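Local coordinates for protein L-iditol 2-dehydrogenase (Clostridium scindens, PDB 4OH1) that probably oxidises L-iditol and related sugar alcohols with NAD+, as a zinc-containing member of the alcohol dehydrogenase family, at residues K104-G107 and N111-E114. Numbering follows the deposited sequence.
Sequences KYCG and NCRE. With ZN (zinc ion), chain C.
Cys112 and Cys106 meet through a zinc ion that both thiolates bind. Cys112 lies on the short helix 110-113, and its CB points toward the loop 104-107. Its SG is 2.4 Å from the zinc. The same sulfur accepts a hydrogen bond from the backbone of Gly107, with N to SG at 3.3 Å and an N-H...S angle of 151°. Metal and amide together therefore grip one sulfur and tie the helix to the loop. The N-H probably draws off some of the negative charge of the thiolate. Tyr105 adds a looser contact, its CB 4.0 Å from Cys112 SG, while its ring runs away from the helix.

Cys106 supplies its own SG at 2.4 Å from the zinc. A chi1 of 80° sets this sulfur between the backbone N and the carbonyl carbon of its residue, which places it on the metal beside Cys112 SG. The two sulfurs stay 4.1 Å apart, SG of Cys106 to SG of Cys112, as two ligands of one metal and not a disulfide. Cys109 and Cys120 complete the four-cysteine site. This is the structural zinc lobe known from medium-chain alcohol dehydrogenases, separate from the site that holds the other zinc. The backbone turn at Cys106 and Gly107 brings the Gly107 amide near Cys112 SG.

Arg113 comes next and passes the loop with its aliphatic part. Its CD lies 3.4 Å from Gly107 O, and CG is also near that oxygen. The chain then bends at chi3 (-43°). NE makes a weak hydrogen bond to Cys109 O. Beyond it the guanidinium reaches across the subunit boundary, where NH1 donates a hydrogen bond to Ile141 O of the second subunit and the group forms a cation-pi contact with Phe142 of that same subunit.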
loop_
_atom_site.group_PDB
_atom_site.type_symbol
_atom_site.label_atom_id
_atom_site.label_comp_id
_atom_site.label_asym_id
_atom_site.label_seq_id
_atom_site.Cartn_x
_atom_site.Cartn_y
_atom_site.Cartn_z
ATOM N N LYS A 104 22.990 -3.078 15.195
ATOM C CA LYS A 104 23.000 -1.777 15.847
ATOM C C LYS A 104 22.894 -0.657 14.810
ATOM O O LYS A 104 23.830 -0.401 14.047
ATOM C CB LYS A 104 24.286 -1.603 16.646
ATOM C CG LYS A 104 24.409 -0.248 17.396
ATOM C CD LYS A 104 23.249 -0.031 18.306
ATOM C CE LYS A 104 23.448 1.104 19.248
ATOM N NZ LYS A 104 23.555 2.358 18.500
ATOM N N TYR A 105 21.764 0.044 14.832
ATOM C CA TYR A 105 21.549 1.155 13.917
ATOM C C TYR A 105 22.173 2.448 14.489
ATOM O O TYR A 105 22.137 2.661 15.691
ATOM C CB TYR A 105 20.040 1.338 13.721
ATOM C CG TYR A 105 19.346 0.025 13.460
ATOM C CD1 TYR A 105 19.793 -0.822 12.440
ATOM C CD2 TYR A 105 18.269 -0.387 14.234
ATOM C CE1 TYR A 105 19.187 -2.053 12.195
ATOM C CE2 TYR A 105 17.633 -1.630 13.991
ATOM C CZ TYR A 105 18.102 -2.449 12.958
ATOM O OH TYR A 105 17.523 -3.664 12.664
ATOM N N CYS A 106 22.725 3.309 13.645
ATOM C CA CYS A 106 23.427 4.489 14.154
ATOM C C CYS A 106 22.449 5.624 14.443
ATOM O O CYS A 106 22.758 6.553 15.203
ATOM C CB CYS A 106 24.485 4.949 13.148
ATOM S SG CYS A 106 23.819 5.905 11.789
ATOM N N GLY A 107 21.287 5.609 13.795
ATOM C CA GLY A 107 20.268 6.607 14.077
ATOM C C GLY A 107 20.630 7.977 13.592
ATOM O O GLY A 107 19.889 8.927 13.846
ATOM N N ASN A 111 19.781 6.748 5.608
ATOM C CA ASN A 111 18.896 5.603 5.634
ATOM C C ASN A 111 18.160 5.441 6.978
ATOM O O ASN A 111 16.926 5.138 7.031
ATOM C CB ASN A 111 19.669 4.355 5.257
ATOM C CG ASN A 111 20.011 4.328 3.775
ATOM O OD1 ASN A 111 19.263 4.807 2.953
ATOM N ND2 ASN A 111 21.142 3.798 3.449
ATOM N N CYS A 112 18.922 5.615 8.058
ATOM C CA CYS A 112 18.365 5.517 9.372
ATOM C C CYS A 112 17.244 6.511 9.463
ATOM O O CYS A 112 16.173 6.157 9.850
ATOM C CB CYS A 112 19.418 5.777 10.472
ATOM S SG CYS A 112 20.197 4.196 10.968
ATOM N N ARG A 113 17.473 7.754 9.062
ATOM C CA ARG A 113 16.456 8.765 9.287
ATOM C C ARG A 113 15.363 8.866 8.207
ATOM O O ARG A 113 14.530 9.780 8.232
ATOM C CB ARG A 113 17.142 10.055 9.598
ATOM C CG ARG A 113 17.800 9.848 10.994
ATOM C CD ARG A 113 18.656 10.954 11.425
ATOM N NE ARG A 113 19.532 11.480 10.388
ATOM C CZ ARG A 113 20.314 12.542 10.598
ATOM N NH1 ARG A 113 20.336 13.131 11.805
ATOM N NH2 ARG A 113 21.071 13.024 9.624
ATOM N N GLU A 114 15.366 7.883 7.311
ATOM C CA GLU A 114 14.273 7.629 6.379
ATOM C C GLU A 114 13.526 6.391 6.851
ATOM O O GLU A 114 12.566 5.982 6.233
ATOM C CB GLU A 114 14.798 7.447 4.960
ATOM C CG GLU A 114 15.169 8.803 4.262
ATOM C CD GLU A 114 15.785 8.655 2.898
ATOM O OE1 GLU A 114 15.965 7.513 2.450
ATOM O OE2 GLU A 114 16.151 9.677 2.269
HETATM ZN ZN ZN C . 22.469 4.652 10.290
#